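Long-range contact in protein-glutamate methylesterase/protein-glutamine glutaminase (Thermotoga maritima, PDB 3SFT), which probably removes methyl groups from specific methylglutamate residues of chemoreceptors, and deamidates specific glutamines, during chemotaxis signalling: residues P34-T48 against V72-L86. Residues are numbered along the deposited sequence; the frame is centred on the assembly and turned at random.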
loop_
_atom_site.group_PDB
_atom_site.type_symbol
_atom_site.label_atom_id
_atom_site.label_comp_id
_atom_site.label_asym_id
_atom_site.label_seq_id
_atom_site.Cartn_x
_atom_site.Cartn_y
_atom_site.Cartn_z
ATOM N N PRO A 34 5.459 12.626 6.807
ATOM C CA PRO A 34 6.680 11.966 7.294
ATOM C C PRO A 34 6.960 10.496 6.973
ATOM O O PRO A 34 8.047 9.998 7.281
ATOM C CB PRO A 34 6.601 12.196 8.799
ATOM C CG PRO A 34 5.139 12.089 9.057
ATOM C CD PRO A 34 4.550 12.918 7.932
ATOM N N ALA A 35 6.004 9.795 6.375
ATOM C CA ALA A 35 6.225 8.390 6.053
ATOM C C ALA A 35 6.061 8.118 4.574
ATOM O O ALA A 35 5.143 8.632 3.944
ATOM C CB ALA A 35 5.266 7.508 6.849
ATOM N N PRO A 36 6.980 7.342 3.984
ATOM C CA PRO A 36 6.849 7.043 2.555
ATOM C C PRO A 36 5.608 6.171 2.355
ATOM O O PRO A 36 5.221 5.425 3.257
ATOM C CB PRO A 36 8.134 6.277 2.246
ATOM C CG PRO A 36 8.501 5.658 3.563
ATOM C CD PRO A 36 8.209 6.752 4.540
ATOM N N ILE A 37 4.945 6.319 1.215
ATOM C CA ILE A 37 3.752 5.526 0.930
ATOM C C ILE A 37 3.988 4.650 -0.295
ATOM O O ILE A 37 4.530 5.110 -1.301
ATOM C CB ILE A 37 2.516 6.423 0.688
ATOM C CG1 ILE A 37 2.250 7.292 1.919
ATOM C CG2 ILE A 37 1.292 5.571 0.365
ATOM C CD1 ILE A 37 1.113 8.261 1.753
ATOM N N VAL A 38 3.624 3.377 -0.182
ATOM C CA VAL A 38 3.777 2.424 -1.277
ATOM C C VAL A 38 2.395 1.905 -1.662
ATOM O O VAL A 38 1.620 1.471 -0.804
ATOM C CB VAL A 38 4.675 1.231 -0.866
ATOM C CG1 VAL A 38 4.825 0.262 -2.024
ATOM C CG2 VAL A 38 6.044 1.732 -0.409
ATOM N N VAL A 39 2.073 1.976 -2.946
ATOM C CA VAL A 39 0.777 1.514 -3.417
ATOM C C VAL A 39 0.912 0.368 -4.409
ATOM O O VAL A 39 1.608 0.491 -5.411
ATOM C CB VAL A 39 -0.018 2.662 -4.101
ATOM C CG1 VAL A 39 -1.336 2.135 -4.661
ATOM C CG2 VAL A 39 -0.276 3.791 -3.113
ATOM N N VAL A 40 0.266 -0.753 -4.102
ATOM C CA VAL A 40 0.258 -1.915 -4.978
ATOM C C VAL A 40 -1.179 -2.059 -5.481
ATOM O O VAL A 40 -2.061 -2.535 -4.767
ATOM C CB VAL A 40 0.680 -3.214 -4.247
ATOM C CG1 VAL A 40 0.643 -4.384 -5.209
ATOM C CG2 VAL A 40 2.084 -3.072 -3.656
ATOM N N GLN A 41 -1.404 -1.598 -6.703
ATOM C CA GLN A 41 -2.710 -1.648 -7.344
ATOM C C GLN A 41 -2.689 -2.710 -8.437
ATOM O O GLN A 41 -1.837 -2.666 -9.325
ATOM C CB GLN A 41 -3.022 -0.266 -7.951
ATOM C CG GLN A 41 -4.162 -0.212 -8.981
ATOM C CD GLN A 41 -5.535 -0.427 -8.381
ATOM O OE1 GLN A 41 -5.872 0.148 -7.353
ATOM N NE2 GLN A 41 -6.350 -1.229 -9.047
ATOM N N HIS A 42 -3.614 -3.668 -8.356
ATOM C CA HIS A 42 -3.725 -4.735 -9.359
ATOM C C HIS A 42 -4.142 -4.093 -10.675
ATOM O O HIS A 42 -5.125 -3.355 -10.730
ATOM C CB HIS A 42 -4.795 -5.765 -8.977
ATOM C CG HIS A 42 -4.522 -6.491 -7.699
ATOM N ND1 HIS A 42 -5.355 -7.477 -7.217
ATOM C CD2 HIS A 42 -3.519 -6.372 -6.800
ATOM C CE1 HIS A 42 -4.878 -7.934 -6.075
ATOM N NE2 HIS A 42 -3.766 -7.282 -5.798
ATOM N N MET A 43 -3.397 -4.379 -11.732
ATOM C CA MET A 43 -3.702 -3.805 -13.032
ATOM C C MET A 43 -2.842 -4.473 -14.093
ATOM O O MET A 43 -1.709 -4.877 -13.816
ATOM C CB MET A 43 -3.423 -2.298 -13.002
ATOM C CG MET A 43 -4.480 -1.460 -13.707
ATOM S SD MET A 43 -4.799 0.104 -12.876
ATOM C CE MET A 43 -3.096 0.724 -12.666
ATOM N N PRO A 44 -3.382 -4.640 -15.316
ATOM C CA PRO A 44 -2.625 -5.268 -16.403
ATOM C C PRO A 44 -1.320 -4.506 -16.624
ATOM O O PRO A 44 -1.225 -3.316 -16.299
ATOM C CB PRO A 44 -3.563 -5.108 -17.599
ATOM C CG PRO A 44 -4.912 -5.186 -16.971
ATOM C CD PRO A 44 -4.745 -4.301 -15.762
ATOM N N PRO A 45 -0.293 -5.182 -17.161
ATOM C CA PRO A 45 0.992 -4.516 -17.402
ATOM C C PRO A 45 0.861 -3.297 -18.316
ATOM O O PRO A 45 0.141 -3.329 -19.316
ATOM C CB PRO A 45 1.837 -5.624 -18.042
ATOM C CG PRO A 45 0.815 -6.523 -18.689
ATOM C CD PRO A 45 -0.261 -6.579 -17.632
ATOM N N GLY A 46 1.518 -2.208 -17.931
ATOM C CA GLY A 46 1.479 -0.994 -18.726
ATOM C C GLY A 46 0.482 0.064 -18.285
ATOM O O GLY A 46 0.447 1.148 -18.868
ATOM N N PHE A 47 -0.308 -0.219 -17.254
ATOM C CA PHE A 47 -1.304 0.741 -16.783
ATOM C C PHE A 47 -1.000 1.415 -15.453
ATOM O O PHE A 47 -1.597 2.445 -15.137
ATOM C CB PHE A 47 -2.685 0.089 -16.720
ATOM C CG PHE A 47 -3.247 -0.257 -18.063
ATOM C CD1 PHE A 47 -4.037 0.654 -18.753
ATOM C CD2 PHE A 47 -2.979 -1.489 -18.640
ATOM C CE1 PHE A 47 -4.553 0.341 -20.007
ATOM C CE2 PHE A 47 -3.488 -1.816 -19.892
ATOM C CZ PHE A 47 -4.277 -0.898 -20.579
ATOM N N THR A 48 -0.090 0.839 -14.671
ATOM C CA THR A 48 0.268 1.409 -13.370
ATOM C C THR A 48 0.835 2.833 -13.466
ATOM O O THR A 48 0.678 3.632 -12.541
ATOM C CB THR A 48 1.246 0.494 -12.586
ATOM O OG1 THR A 48 2.405 0.218 -13.385
ATOM C CG2 THR A 48 0.561 -0.821 -12.201
ATOM N N VAL A 72 13.552 4.428 -0.794
ATOM C CA VAL A 72 12.197 4.726 -0.334
ATOM C C VAL A 72 12.245 5.940 0.599
ATOM O O VAL A 72 12.732 5.844 1.722
ATOM C CB VAL A 72 11.611 3.515 0.412
ATOM C CG1 VAL A 72 10.163 3.755 0.758
ATOM C CG2 VAL A 72 11.754 2.259 -0.441
ATOM N N LYS A 73 11.711 7.071 0.144
ATOM C CA LYS A 73 11.747 8.304 0.930
ATOM C C LYS A 73 10.387 8.907 1.261
ATOM O O LYS A 73 9.415 8.696 0.542
ATOM C CB LYS A 73 12.568 9.365 0.184
ATOM C CG LYS A 73 13.960 8.910 -0.250
ATOM C CD LYS A 73 14.757 10.059 -0.863
ATOM C CE LYS A 73 14.096 10.600 -2.131
ATOM N NZ LYS A 73 14.771 11.835 -2.647
ATOM N N PRO A 74 10.301 9.649 2.382
ATOM C CA PRO A 74 9.049 10.293 2.796
ATOM C C PRO A 74 8.736 11.431 1.818
ATOM O O PRO A 74 9.634 11.965 1.166
ATOM C CB PRO A 74 9.376 10.815 4.200
ATOM C CG PRO A 74 10.860 11.043 4.155
ATOM C CD PRO A 74 11.346 9.822 3.411
ATOM N N GLY A 75 7.460 11.783 1.708
ATOM C CA GLY A 75 7.056 12.828 0.785
ATOM C C GLY A 75 6.748 12.275 -0.599
ATOM O O GLY A 75 6.390 13.023 -1.502
ATOM N N PHE A 76 6.903 10.964 -0.767
ATOM C CA PHE A 76 6.637 10.298 -2.039
ATOM C C PHE A 76 5.602 9.184 -1.895
ATOM O O PHE A 76 5.444 8.592 -0.824
ATOM C CB PHE A 76 7.914 9.667 -2.600
ATOM C CG PHE A 76 8.937 10.657 -3.077
ATOM C CD1 PHE A 76 9.007 11.003 -4.424
ATOM C CD2 PHE A 76 9.854 11.220 -2.190
ATOM C CE1 PHE A 76 9.977 11.895 -4.888
ATOM C CE2 PHE A 76 10.831 12.116 -2.640
ATOM C CZ PHE A 76 10.891 12.453 -3.992
ATOM N N VAL A 77 4.908 8.905 -2.996
ATOM C CA VAL A 77 3.917 7.845 -3.072
ATOM C C VAL A 77 4.378 7.027 -4.277
ATOM O O VAL A 77 4.449 7.536 -5.399
ATOM C CB VAL A 77 2.491 8.409 -3.291
ATOM C CG1 VAL A 77 1.475 7.269 -3.405
ATOM C CG2 VAL A 77 2.112 9.320 -2.132
ATOM N N TYR A 78 4.782 5.787 -4.021
ATOM C CA TYR A 78 5.285 4.911 -5.073
ATOM C C TYR A 78 4.269 3.872 -5.547
ATOM O O TYR A 78 3.742 3.105 -4.747
ATOM C CB TYR A 78 6.548 4.198 -4.594
ATOM C CG TYR A 78 7.624 5.112 -4.044
ATOM C CD1 TYR A 78 8.575 5.690 -4.887
ATOM C CD2 TYR A 78 7.702 5.383 -2.677
ATOM C CE1 TYR A 78 9.576 6.515 -4.382
ATOM C CE2 TYR A 78 8.700 6.205 -2.161
ATOM C CZ TYR A 78 9.634 6.767 -3.020
ATOM O OH TYR A 78 10.621 7.576 -2.521
ATOM N N ILE A 79 4.010 3.854 -6.852
ATOM C CA ILE A 79 3.075 2.904 -7.447
ATOM C C ILE A 79 3.892 1.721 -7.972
ATOM O O ILE A 79 4.848 1.913 -8.729
ATOM C CB ILE A 79 2.303 3.531 -8.644
ATOM C CG1 ILE A 79 1.607 4.835 -8.232
ATOM C CG2 ILE A 79 1.317 2.538 -9.212
ATOM C CD1 ILE A 79 0.718 4.734 -6.998
ATOM N N ALA A 80 3.535 0.507 -7.563
ATOM C CA ALA A 80 4.261 -0.679 -8.018
ATOM C C ALA A 80 4.078 -0.892 -9.527
ATOM O O ALA A 80 2.959 -0.857 -10.029
ATOM C CB ALA A 80 3.797 -1.911 -7.244
ATOM N N PRO A 81 5.183 -1.056 -10.275
ATOM C CA PRO A 81 5.112 -1.269 -11.724
ATOM C C PRO A 81 4.674 -2.701 -12.042
ATOM O O PRO A 81 4.793 -3.594 -11.195
ATOM C CB PRO A 81 6.549 -1.009 -12.170
ATOM C CG PRO A 81 7.342 -1.529 -11.023
ATOM C CD PRO A 81 6.587 -0.974 -9.829
ATOM N N GLY A 82 4.183 -2.919 -13.261
ATOM C CA GLY A 82 3.727 -4.242 -13.657
ATOM C C GLY A 82 4.822 -5.262 -13.923
ATOM O O GLY A 82 6.000 -4.918 -13.993
ATOM N N ASP A 83 4.418 -6.528 -14.022
ATOM C CA ASP A 83 5.312 -7.656 -14.297
ATOM C C ASP A 83 6.235 -8.109 -13.162
ATOM O O ASP A 83 6.843 -9.178 -13.253
ATOM C CB ASP A 83 6.151 -7.385 -15.554
ATOM C CG ASP A 83 5.302 -7.225 -16.804
ATOM O OD1 ASP A 83 4.435 -8.096 -17.046
ATOM O OD2 ASP A 83 5.511 -6.235 -17.544
ATOM N N PHE A 84 6.340 -7.312 -12.102
ATOM C CA PHE A 84 7.215 -7.655 -10.976
ATOM C C PHE A 84 6.540 -7.471 -9.620
ATOM O O PHE A 84 5.602 -6.687 -9.481
ATOM C CB PHE A 84 8.461 -6.752 -10.952
ATOM C CG PHE A 84 9.308 -6.810 -12.194
ATOM C CD1 PHE A 84 10.314 -7.760 -12.324
ATOM C CD2 PHE A 84 9.155 -5.857 -13.199
ATOM C CE1 PHE A 84 11.163 -7.756 -13.439
ATOM C CE2 PHE A 84 9.994 -5.846 -14.315
ATOM C CZ PHE A 84 10.999 -6.795 -14.436
ATOM N N HIS A 85 7.020 -8.216 -8.629
ATOM C CA HIS A 85 6.547 -8.077 -7.255
ATOM C C HIS A 85 7.487 -6.995 -6.734
ATOM O O HIS A 85 8.680 -7.003 -7.057
ATOM C CB HIS A 85 6.769 -9.358 -6.450
ATOM C CG HIS A 85 5.743 -10.418 -6.700
ATOM N ND1 HIS A 85 4.391 -10.177 -6.618
ATOM C CD2 HIS A 85 5.875 -11.728 -7.017
ATOM C CE1 HIS A 85 3.731 -11.293 -6.875
ATOM N NE2 HIS A 85 4.607 -12.247 -7.120
ATOM N N LEU A 86 6.947 -6.028 -6.004
ATOM C CA LEU A 86 7.760 -4.944 -5.471
ATOM C C LEU A 86 8.295 -5.261 -4.076
ATOM O O LEU A 86 7.542 -5.295 -3.100
ATOM C CB LEU A 86 6.951 -3.649 -5.442
ATOM C CG LEU A 86 7.691 -2.401 -4.960
ATOM C CD1 LEU A 86 8.850 -2.090 -5.899
ATOM C CD2 LEU A 86 6.721 -1.228 -4.898
HETATM O O HOH W 1 5.254 10.076 1.649
HETATM O O HOH W 2 0.550 -1.171 -8.667
#
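Val39 and Ile79 run alongside each other on one face of two neighbouring parallel strands, with Ile79 CD1 3.6 Å from Val39 CB. Ile79 owes this reach to its second torsion (chi2 -53°), which folds CD1 back over the valine instead of extending it. Val77 continues the row: its CG1 meets Val39 CG2 at 3.9 Å, while its CG2 rests against Ile37. Thr48, at the start of helix 48-58, packs as tightly, its CG2 3.2 Å from Ala80 O and its CB against Ile79 CG2, while its OG1 is hydrogen-bonded to Glu65. The backbones are stitched by four hydrogen bonds, Ile37 N to Phe76 O, Tyr78 N to Ile37 O, Val39 N to Tyr78 O and Ala80 N to Val39 O; the shortest, Val39 N to Tyr78 O, spans 2.7 Å and is nearly straight at 175°. They join strand 37-41 to strand 76-79 within the seven-stranded parallel sheet of the modified doubly wound catalytic domain of CheB. On the sheet's other face, Val38 CG1 packs against Leu86 CD2 and Tyr78 presents a ring edge to Pro36 CB. The tyrosine hydroxyl accepts a hydrogen bond from Lys73 N (2.9 Å), bracing the turn before its own strand; a leucine in its place, lacking hydroxyl and ring, would probably leave that amide without this acceptor and open a gap beside Pro36. Where the strands part, a water accepts from Gln41 N and donates to Ala80 O, bridging the two backbones just before the predicted active-site residue His42, whose NE2 is hydrogen-bonded to Asp138, likewise predicted to be in the active site. Only in the exposed loops does the fit relax: on the solvent side, Pro45 CB merely brushes the carboxylate of Asp83, 3.7 Å from OD1.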